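Local coordinates for protein alternansucrase (Leuconostoc mesenteroides, PDB 6HVG) that is a multidomain enzyme of glycoside hydrolase family 70, built round a (beta/alpha)8 barrel and carrying cell-wall-binding-type repeats, at residues K396-S401 and Q1284-D1289; S401-V406 and F1271-T1276; T414-T419 and L440-P445. All blocks are in the same frame, centred on the assembly; numbering follows the deposited sequence.

Contact 1: residues K396-S401 and Q1284-D1289; sequences KSYDKS and QLQNKD
The phenol ring of Tyr398 meets Gln1286 with one face, over which the aliphatic part of the glutamine passes, with the amide nitrogen following over the CD2 and CE2 side. Gln1286 CG is 3.9 Å from the centroid of the Tyr398 ring and 22° off its normal, displaced toward the rim, which makes this a CH-pi contact. The amide plane is inclined at 56° to the ring, so the two flat groups do not stack; Gln1286 NE2 is 3.9 Å from Tyr398 CD2. Leu1285 contributes its carbonyl, whose O approaches Tyr398 CE1 obliquely at 3.8 Å.

The shape of the glutamine brings these groups together. In Gln1286, CG stands anti to the carbonyl carbon (chi1 -58°) and the chain is extended beyond it, so that the methylenes pass across the ring and carry the amide onward. The phenol oxygen reaches the glutamine backbone, where Tyr398 OH and Gln1286 O are 3.1 Å apart.

Each loop is also shaped locally. Ser397 OG donates to Asp399 OD2 at 2.8 Å, meeting the carboxylate from above its plane, and this bond bridges the residues flanking the tyrosine. On the other side, Asn1287 N bonds to Gln1284 O at 3.3 Å, closing a type I beta turn with Leu1285 and Gln1286 at its corners. Beyond it, Asn1287 leans on Thr390 and Pro391 of helix 390-393, and the backbone of Leu1285 is hydrogen-bonded to that of Ala395. A loop from the early part of the chain thus lies against a turn from its late part, an arrangement consistent with the discontinuous domains of family 70 enzymes, in which distant portions of one chain build a single domain.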
loop_
_atom_site.group_PDB
_atom_site.type_symbol
_atom_site.label_atom_id
_atom_site.label_comp_id
_atom_site.label_asym_id
_atom_site.label_seq_id
_atom_site.Cartn_x
_atom_site.Cartn_y
_atom_site.Cartn_z
ATOM N N LYS A 396 1.103 -41.911 22.321
ATOM C CA LYS A 396 0.158 -42.767 23.039
ATOM C C LYS A 396 -0.906 -43.285 22.097
ATOM O O LYS A 396 -1.387 -44.399 22.243
ATOM C CB LYS A 396 -0.525 -41.969 24.166
ATOM C CG LYS A 396 -1.547 -42.735 25.006
ATOM C CD LYS A 396 -0.899 -43.788 25.883
ATOM C CE LYS A 396 -1.940 -44.563 26.676
ATOM N NZ LYS A 396 -1.322 -45.703 27.416
ATOM N N SER A 397 -1.266 -42.444 21.139
ATOM C CA SER A 397 -2.367 -42.691 20.246
ATOM C C SER A 397 -2.080 -41.944 18.947
ATOM O O SER A 397 -1.390 -40.906 18.960
ATOM C CB SER A 397 -3.642 -42.153 20.894
ATOM O OG SER A 397 -4.797 -42.582 20.225
ATOM N N TYR A 398 -2.610 -42.458 17.834
ATOM C CA TYR A 398 -2.442 -41.809 16.524
ATOM C C TYR A 398 -3.736 -41.118 16.079
ATOM O O TYR A 398 -4.368 -41.522 15.100
ATOM C CB TYR A 398 -1.985 -42.828 15.476
ATOM C CG TYR A 398 -0.914 -43.788 15.958
ATOM C CD1 TYR A 398 0.130 -43.354 16.768
ATOM C CD2 TYR A 398 -0.923 -45.124 15.570
ATOM C CE1 TYR A 398 1.122 -44.229 17.201
ATOM C CE2 TYR A 398 0.071 -46.005 15.991
ATOM C CZ TYR A 398 1.089 -45.554 16.819
ATOM O OH TYR A 398 2.072 -46.406 17.272
ATOM N N ASP A 399 -4.122 -40.067 16.800
ATOM C CA ASP A 399 -5.403 -39.387 16.564
ATOM C C ASP A 399 -5.465 -38.033 17.281
ATOM O O ASP A 399 -4.505 -37.627 17.932
ATOM C CB ASP A 399 -6.590 -40.283 16.987
ATOM C CG ASP A 399 -6.484 -40.772 18.428
ATOM O OD1 ASP A 399 -5.830 -40.090 19.251
ATOM O OD2 ASP A 399 -7.044 -41.854 18.722
ATOM N N LYS A 400 -6.594 -37.339 17.151
ATOM C CA LYS A 400 -6.742 -35.992 17.688
ATOM C C LYS A 400 -6.620 -35.912 19.211
ATOM O O LYS A 400 -6.323 -34.837 19.737
ATOM C CB LYS A 400 -8.067 -35.389 17.233
ATOM C CG LYS A 400 -8.157 -35.216 15.724
ATOM C CD LYS A 400 -9.350 -34.389 15.259
ATOM C CE LYS A 400 -9.338 -34.256 13.738
ATOM N NZ LYS A 400 -10.218 -33.186 13.206
ATOM N N SER A 401 -6.818 -37.028 19.918
ATOM C CA SER A 401 -6.629 -37.051 21.381
ATOM C C SER A 401 -5.208 -36.702 21.770
ATOM O O SER A 401 -4.978 -35.811 22.586
ATOM C CB SER A 401 -6.945 -38.423 21.967
ATOM O OG SER A 401 -8.323 -38.697 21.872
ATOM N N GLN A 1284 9.192 -42.737 14.222
ATOM C CA GLN A 1284 9.614 -42.676 15.634
ATOM C C GLN A 1284 8.387 -42.615 16.531
ATOM O O GLN A 1284 8.380 -43.188 17.638
ATOM C CB GLN A 1284 10.413 -41.398 15.962
ATOM C CG GLN A 1284 11.643 -41.123 15.144
ATOM C CD GLN A 1284 11.333 -40.539 13.805
ATOM O OE1 GLN A 1284 10.337 -40.904 13.161
ATOM N NE2 GLN A 1284 12.205 -39.641 13.354
ATOM N N LEU A 1285 7.387 -41.859 16.085
ATOM C CA LEU A 1285 6.220 -41.591 16.889
ATOM C C LEU A 1285 5.308 -42.790 17.003
ATOM O O LEU A 1285 4.539 -42.847 17.961
ATOM C CB LEU A 1285 5.447 -40.389 16.354
ATOM C CG LEU A 1285 6.022 -39.000 16.677
ATOM C CD1 LEU A 1285 6.315 -38.811 18.152
ATOM C CD2 LEU A 1285 7.286 -38.783 15.919
ATOM N N GLN A 1286 5.419 -43.754 16.088
ATOM C CA GLN A 1286 4.639 -44.997 16.161
ATOM C C GLN A 1286 5.420 -46.185 16.704
ATOM O O GLN A 1286 4.993 -47.333 16.572
ATOM C CB GLN A 1286 4.128 -45.364 14.788
ATOM C CG GLN A 1286 3.269 -44.313 14.130
ATOM C CD GLN A 1286 2.813 -44.777 12.768
ATOM O OE1 GLN A 1286 3.620 -45.218 11.948
ATOM N NE2 GLN A 1286 1.511 -44.720 12.532
ATOM N N ASN A 1287 6.547 -45.893 17.343
ATOM C CA ASN A 1287 7.471 -46.912 17.865
ATOM C C ASN A 1287 7.906 -47.868 16.790
ATOM O O ASN A 1287 7.849 -49.075 16.990
ATOM C CB ASN A 1287 6.867 -47.675 19.056
ATOM C CG ASN A 1287 7.916 -48.458 19.850
ATOM O OD1 ASN A 1287 9.093 -48.142 19.852
ATOM N ND2 ASN A 1287 7.487 -49.523 20.479
ATOM N N LYS A 1288 8.295 -47.340 15.639
ATOM C CA LYS A 1288 8.852 -48.148 14.595
ATOM C C LYS A 1288 10.200 -47.574 14.376
ATOM O O LYS A 1288 10.489 -46.492 14.859
ATOM C CB LYS A 1288 8.003 -48.080 13.330
ATOM C CG LYS A 1288 6.648 -48.732 13.501
ATOM C CD LYS A 1288 5.983 -48.884 12.137
ATOM C CE LYS A 1288 4.527 -49.353 12.242
ATOM N NZ LYS A 1288 4.431 -50.673 12.941
ATOM N N ASP A 1289 11.038 -48.299 13.650
ATOM C CA ASP A 1289 12.416 -47.892 13.425
ATOM C C ASP A 1289 12.557 -47.004 12.206
ATOM O O ASP A 1289 12.167 -47.389 11.111
ATOM C CB ASP A 1289 13.300 -49.113 13.234
ATOM C CG ASP A 1289 14.761 -48.749 13.010
ATOM O OD1 ASP A 1289 15.253 -47.744 13.559
ATOM O OD2 ASP A 1289 15.440 -49.498 12.297
#

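Contact 2: residues S401-V406 and F1271-T1276; sequences SSFENV and FNIAKT
Phe403 and Ile1273 form the centre of this buried contact, their side chains crossing at a slant. The delta methyl of the isoleucine makes the nearest approach, Ile1273 CD1 lying 3.3 Å from Phe403 CB and close to the root of the ring. Its other branch reaches farther out, with Ile1273 CG2 3.9 Å from Phe403 CD2. The first torsion of the isoleucine helps set up this two-pronged fit: CG1 lies between the backbone N and the carbonyl carbon (chi1 47°) while CG2 is anti to the carbonyl carbon; the second, away from the usual staggered values (chi2 146°), places CD1. Asn405 adds a looser touch, its CG 4.3 Å from Ile1273 CD1.

The next shell sets these groups in place. Asn405 folds its amide back along its own loop, and ND2 donates to Phe403 O at 3.1 Å through a bent bond, tilted from the carbonyl plane; its OD1 accepts from Gly408 N. Across the contact, Asn1272 OD1 accepts from Ala1274 N at 3.0 Å with an N-H...O angle of 163°, an Asx turn that wraps round Ile1273. The backbone of Ile1273 is also hydrogen-bonded to Gly408, the residue that supports Asn405.

Farther out, the phenylalanine rests on Leu1281, and Glu404, pointing away from the isoleucine, forms a salt bridge with Arg502. The polar groups of Asn405, Asn1272 and Glu404 bind within their loops or to neighbouring parts of the fold, while the junction between 401-406 and 1271-1276 is made chiefly by apolar side chains, held by shape and burial without a direct hydrogen bond between the two segments.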
loop_
_atom_site.group_PDB
_atom_site.type_symbol
_atom_site.label_atom_id
_atom_site.label_comp_id
_atom_site.label_asym_id
_atom_site.label_seq_id
_atom_site.Cartn_x
_atom_site.Cartn_y
_atom_site.Cartn_z
ATOM N N SER A 401 -6.818 -37.028 19.918
ATOM C CA SER A 401 -6.629 -37.051 21.381
ATOM C C SER A 401 -5.208 -36.702 21.770
ATOM O O SER A 401 -4.978 -35.811 22.586
ATOM C CB SER A 401 -6.945 -38.423 21.967
ATOM O OG SER A 401 -8.323 -38.697 21.872
ATOM N N SER A 402 -4.262 -37.412 21.163
ATOM C CA SER A 402 -2.846 -37.327 21.537
ATOM C C SER A 402 -2.031 -36.299 20.752
ATOM O O SER A 402 -0.846 -36.137 21.029
ATOM C CB SER A 402 -2.194 -38.705 21.399
ATOM O OG SER A 402 -2.708 -39.577 22.370
ATOM N N PHE A 403 -2.657 -35.615 19.790
ATOM C CA PHE A 403 -1.956 -34.626 18.950
ATOM C C PHE A 403 -2.729 -33.324 18.818
ATOM O O PHE A 403 -3.865 -33.336 18.366
ATOM C CB PHE A 403 -1.775 -35.181 17.536
ATOM C CG PHE A 403 -0.604 -36.109 17.370
ATOM C CD1 PHE A 403 0.671 -35.608 17.338
ATOM C CD2 PHE A 403 -0.799 -37.479 17.198
ATOM C CE1 PHE A 403 1.737 -36.454 17.166
ATOM C CE2 PHE A 403 0.262 -38.327 17.019
ATOM C CZ PHE A 403 1.534 -37.814 16.999
ATOM N N GLU A 404 -2.109 -32.207 19.181
ATOM C CA GLU A 404 -2.680 -30.892 18.881
ATOM C C GLU A 404 -2.577 -30.685 17.385
ATOM O O GLU A 404 -1.531 -30.951 16.794
ATOM C CB GLU A 404 -1.945 -29.771 19.635
ATOM C CG GLU A 404 -2.226 -29.741 21.142
ATOM C CD GLU A 404 -1.393 -28.713 21.898
ATOM O OE1 GLU A 404 -0.547 -28.020 21.291
ATOM O OE2 GLU A 404 -1.605 -28.570 23.119
ATOM N N ASN A 405 -3.640 -30.192 16.766
ATOM C CA ASN A 405 -3.714 -30.162 15.310
ATOM C C ASN A 405 -4.709 -29.156 14.751
ATOM O O ASN A 405 -5.497 -28.573 15.470
ATOM C CB ASN A 405 -4.096 -31.549 14.811
ATOM C CG ASN A 405 -5.539 -31.903 15.121
ATOM O OD1 ASN A 405 -6.379 -32.029 14.221
ATOM N ND2 ASN A 405 -5.830 -32.083 16.384
ATOM N N VAL A 406 -4.652 -28.981 13.439
ATOM C CA VAL A 406 -5.637 -28.221 12.677
ATOM C C VAL A 406 -6.070 -29.123 11.527
ATOM O O VAL A 406 -5.242 -29.563 10.725
ATOM C CB VAL A 406 -5.024 -26.929 12.121
ATOM C CG1 VAL A 406 -6.093 -26.047 11.471
ATOM C CG2 VAL A 406 -4.287 -26.171 13.225
ATOM N N PHE A 1271 1.867 -34.820 7.253
ATOM C CA PHE A 1271 1.407 -35.701 8.328
ATOM C C PHE A 1271 -0.066 -35.455 8.618
ATOM O O PHE A 1271 -0.533 -34.318 8.573
ATOM C CB PHE A 1271 2.264 -35.528 9.601
ATOM C CG PHE A 1271 3.742 -35.724 9.358
ATOM C CD1 PHE A 1271 4.209 -36.947 8.903
ATOM C CD2 PHE A 1271 4.640 -34.682 9.518
ATOM C CE1 PHE A 1271 5.541 -37.131 8.637
ATOM C CE2 PHE A 1271 5.987 -34.870 9.260
ATOM C CZ PHE A 1271 6.437 -36.087 8.821
ATOM N N ASN A 1272 -0.796 -36.525 8.906
ATOM C CA ASN A 1272 -2.206 -36.417 9.262
ATOM C C ASN A 1272 -2.668 -37.521 10.206
ATOM O O ASN A 1272 -2.173 -38.648 10.140
ATOM C CB ASN A 1272 -3.078 -36.404 7.997
ATOM C CG ASN A 1272 -4.429 -35.738 8.227
ATOM O OD1 ASN A 1272 -5.373 -36.375 8.662
ATOM N ND2 ASN A 1272 -4.509 -34.443 7.963
ATOM N N ILE A 1273 -3.639 -37.192 11.059
ATOM C CA ILE A 1273 -4.151 -38.124 12.082
ATOM C C ILE A 1273 -5.684 -38.126 12.229
ATOM O O ILE A 1273 -6.209 -38.621 13.217
ATOM C CB ILE A 1273 -3.562 -37.774 13.457
ATOM C CG1 ILE A 1273 -3.683 -36.271 13.688
ATOM C CG2 ILE A 1273 -2.112 -38.234 13.557
ATOM C CD1 ILE A 1273 -3.935 -35.895 15.117
ATOM N N ALA A 1274 -6.403 -37.595 11.243
ATOM C CA ALA A 1274 -7.843 -37.361 11.383
ATOM C C ALA A 1274 -8.641 -38.657 11.371
ATOM O O ALA A 1274 -9.504 -38.873 12.226
ATOM C CB ALA A 1274 -8.338 -36.420 10.295
ATOM N N LYS A 1275 -8.339 -39.513 10.403
ATOM C CA LYS A 1275 -9.010 -40.796 10.268
ATOM C C LYS A 1275 -7.992 -41.921 10.400
ATOM O O LYS A 1275 -6.975 -41.928 9.703
ATOM C CB LYS A 1275 -9.715 -40.883 8.919
ATOM C CG LYS A 1275 -10.815 -39.854 8.734
ATOM C CD LYS A 1275 -11.492 -40.018 7.385
ATOM C CE LYS A 1275 -12.138 -38.723 6.924
ATOM N NZ LYS A 1275 -12.388 -38.727 5.454
ATOM N N THR A 1276 -8.289 -42.872 11.289
ATOM C CA THR A 1276 -7.395 -44.004 11.602
ATOM C C THR A 1276 -6.955 -44.860 10.388
ATOM O O THR A 1276 -5.907 -45.518 10.449
ATOM C CB THR A 1276 -7.988 -44.926 12.715
ATOM O OG1 THR A 1276 -9.399 -45.108 12.524
ATOM C CG2 THR A 1276 -7.755 -44.325 14.107
#

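Contact 3: residues T414-T419 and L440-P445; sequences TWYRPT and LMTWWP
Tyr416 and Thr442 meet through their hydroxyls, Thr442 OG1 donating to Tyr416 OH at 3.0 Å. The threonine oxygen sits at the edge of the phenol ring, near its plane, and the two side chains cross at about a right angle. Tyr416 takes the less usual first torsion, with CG between the backbone N and the carbonyl carbon (chi1 78°), which swings the ring off the strand and across to the neighbouring loop. In Thr442, OG1 is anti to the carbonyl carbon (chi1 -66°) and CG2 anti to the backbone N; this sets both branches beside the phenol oxygen, with Thr442 CG2 3.4 Å from Tyr416 OH. The branch point itself is close as well, Thr442 CB lying 3.3 Å from Tyr416 OH, so the end of the tyrosine abuts the whole head of the threonine. That oxygen has two partners: it accepts from Thr442 OG1 and donates to Asn393 O, just at the end of helix 390-393, a pairing that should restrict rotation about the C-O bond.

Strand 415-416 pairs antiparallel with 437-438 in a two-stranded sheet, and the chain leaves the second strand through 440-445 to enter helix 447-462. The hydroxyl pair thus ties the sheet to the loop that follows it.

That loop rests in turn on helix 474-495, where Met441, extended as far as SD with its methyl turned aside, touches Gln485 and Ile488, and Trp444 touches Asn478 and Ala481.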
loop_
_atom_site.group_PDB
_atom_site.type_symbol
_atom_site.label_atom_id
_atom_site.label_comp_id
_atom_site.label_asym_id
_atom_site.label_seq_id
_atom_site.Cartn_x
_atom_site.Cartn_y
_atom_site.Cartn_z
ATOM N N THR A 414 3.006 -27.780 17.470
ATOM C CA THR A 414 2.199 -28.905 17.985
ATOM C C THR A 414 2.844 -29.533 19.196
ATOM O O THR A 414 4.059 -29.750 19.223
ATOM C CB THR A 414 2.034 -30.024 16.928
ATOM O OG1 THR A 414 1.043 -29.651 15.976
ATOM C CG2 THR A 414 1.572 -31.336 17.569
ATOM N N TRP A 415 2.011 -29.815 20.193
ATOM C CA TRP A 415 2.367 -30.659 21.312
ATOM C C TRP A 415 1.589 -31.962 21.173
ATOM O O TRP A 415 0.474 -31.965 20.637
ATOM C CB TRP A 415 2.023 -29.956 22.629
ATOM C CG TRP A 415 2.958 -28.831 22.989
ATOM C CD1 TRP A 415 3.520 -27.919 22.136
ATOM C CD2 TRP A 415 3.426 -28.495 24.299
ATOM N NE1 TRP A 415 4.323 -27.068 22.830
ATOM C CE2 TRP A 415 4.280 -27.396 24.162
ATOM C CE3 TRP A 415 3.213 -29.021 25.571
ATOM C CZ2 TRP A 415 4.926 -26.805 25.258
ATOM C CZ3 TRP A 415 3.861 -28.435 26.668
ATOM C CH2 TRP A 415 4.690 -27.334 26.497
ATOM N N TYR A 416 2.190 -33.061 21.643
ATOM C CA TYR A 416 1.576 -34.385 21.584
ATOM C C TYR A 416 1.679 -35.095 22.932
ATOM O O TYR A 416 2.365 -34.615 23.837
ATOM C CB TYR A 416 2.193 -35.235 20.459
ATOM C CG TYR A 416 3.539 -35.836 20.768
ATOM C CD1 TYR A 416 4.660 -35.047 20.905
ATOM C CD2 TYR A 416 3.688 -37.217 20.929
ATOM C CE1 TYR A 416 5.894 -35.602 21.197
ATOM C CE2 TYR A 416 4.924 -37.781 21.209
ATOM C CZ TYR A 416 6.021 -36.968 21.342
ATOM O OH TYR A 416 7.252 -37.518 21.622
ATOM N N ARG A 417 0.984 -36.227 23.063
ATOM C CA ARG A 417 1.016 -37.027 24.276
ATOM C C ARG A 417 1.940 -38.213 24.075
ATOM O O ARG A 417 1.571 -39.152 23.380
ATOM C CB ARG A 417 -0.394 -37.517 24.634
ATOM C CG ARG A 417 -0.469 -38.293 25.947
ATOM C CD ARG A 417 -1.773 -39.058 26.118
ATOM N NE ARG A 417 -1.813 -39.773 27.401
ATOM C CZ ARG A 417 -2.800 -40.574 27.796
ATOM N NH1 ARG A 417 -3.845 -40.798 27.010
ATOM N NH2 ARG A 417 -2.739 -41.145 28.990
ATOM N N PRO A 418 3.144 -38.182 24.672
ATOM C CA PRO A 418 3.998 -39.374 24.570
ATOM C C PRO A 418 3.475 -40.495 25.431
ATOM O O PRO A 418 2.805 -40.231 26.402
ATOM C CB PRO A 418 5.360 -38.895 25.106
ATOM C CG PRO A 418 5.020 -37.771 26.007
ATOM C CD PRO A 418 3.836 -37.087 25.369
ATOM N N THR A 419 3.791 -41.733 25.081
ATOM C CA THR A 419 3.354 -42.879 25.867
ATOM C C THR A 419 3.739 -42.726 27.351
ATOM O O THR A 419 2.889 -42.847 28.238
ATOM C CB THR A 419 3.937 -44.190 25.280
ATOM O OG1 THR A 419 3.496 -44.339 23.927
ATOM C CG2 THR A 419 3.488 -45.410 26.082
ATOM N N LEU A 440 8.670 -31.032 18.954
ATOM C CA LEU A 440 10.078 -30.721 18.711
ATOM C C LEU A 440 11.057 -31.168 19.815
ATOM O O LEU A 440 12.277 -31.018 19.660
ATOM C CB LEU A 440 10.251 -29.220 18.438
ATOM C CG LEU A 440 9.583 -28.637 17.177
ATOM C CD1 LEU A 440 9.731 -27.126 17.137
ATOM C CD2 LEU A 440 10.180 -29.240 15.914
ATOM N N MET A 441 10.533 -31.728 20.900
ATOM C CA MET A 441 11.361 -32.385 21.922
ATOM C C MET A 441 11.882 -33.739 21.436
ATOM O O MET A 441 12.911 -34.211 21.920
ATOM C CB MET A 441 10.554 -32.555 23.226
ATOM C CG MET A 441 11.348 -33.021 24.450
ATOM S SD MET A 441 10.347 -33.186 25.960
ATOM C CE MET A 441 9.385 -34.653 25.592
ATOM N N THR A 442 11.165 -34.336 20.479
ATOM C CA THR A 442 11.358 -35.707 20.022
ATOM C C THR A 442 11.540 -35.866 18.512
ATOM O O THR A 442 12.153 -36.827 18.065
ATOM C CB THR A 442 10.146 -36.540 20.464
ATOM O OG1 THR A 442 10.137 -36.602 21.902
ATOM C CG2 THR A 442 10.190 -37.968 19.886
ATOM N N TRP A 443 11.008 -34.951 17.711
ATOM C CA TRP A 443 11.076 -35.080 16.251
ATOM C C TRP A 443 11.422 -33.748 15.598
ATOM O O TRP A 443 11.158 -32.702 16.157
ATOM C CB TRP A 443 9.743 -35.606 15.712
ATOM C CG TRP A 443 9.638 -35.614 14.234
ATOM C CD1 TRP A 443 9.887 -36.658 13.392
ATOM C CD2 TRP A 443 9.261 -34.513 13.407
ATOM N NE1 TRP A 443 9.696 -36.275 12.087
ATOM C CE2 TRP A 443 9.314 -34.958 12.068
ATOM C CE3 TRP A 443 8.908 -33.186 13.664
ATOM C CZ2 TRP A 443 9.015 -34.122 10.988
ATOM C CZ3 TRP A 443 8.614 -32.353 12.590
ATOM C CH2 TRP A 443 8.667 -32.823 11.271
ATOM N N TRP A 444 12.052 -33.810 14.428
ATOM C CA TRP A 444 12.406 -32.636 13.659
ATOM C C TRP A 444 12.198 -32.936 12.159
ATOM O O TRP A 444 12.300 -34.085 11.741
ATOM C CB TRP A 444 13.874 -32.270 13.973
ATOM C CG TRP A 444 14.080 -32.100 15.435
ATOM C CD1 TRP A 444 13.982 -30.941 16.139
ATOM C CD2 TRP A 444 14.348 -33.134 16.406
ATOM N NE1 TRP A 444 14.175 -31.184 17.476
ATOM C CE2 TRP A 444 14.400 -32.523 17.665
ATOM C CE3 TRP A 444 14.529 -34.505 16.331
ATOM C CZ2 TRP A 444 14.643 -33.243 18.843
ATOM C CZ3 TRP A 444 14.776 -35.214 17.500
ATOM C CH2 TRP A 444 14.830 -34.586 18.730
ATOM N N PRO A 445 11.928 -31.907 11.347
ATOM C CA PRO A 445 11.782 -32.094 9.917
ATOM C C PRO A 445 13.078 -32.447 9.193
ATOM O O PRO A 445 13.037 -33.140 8.178
ATOM C CB PRO A 445 11.254 -30.750 9.443
ATOM C CG PRO A 445 11.716 -29.772 10.452
ATOM C CD PRO A 445 11.733 -30.506 11.747
#

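In the fold
The three contacts cluster about 39 to 46 Å from the centre of the chain, with centres about 10 Å apart between contact 1 and either of the others and about 13 Å between contacts 2 and 3. Along the chain, 396-401, 401-406, 414-419 and 440-445 come early and 1271-1276 and 1284-1289 late, so contact 3 is nested inside contact 2 and contact 2 inside contact 1. Strand 415-416 joins them: its neighbourhood probably hydrogen-bonds to Lys396, Ser402 and Glu404, while Tyr416 packs on Leu1285. Chain portions more than 860 residues apart are thereby fastened into one unit, probably domain IV of the family 70 architecture.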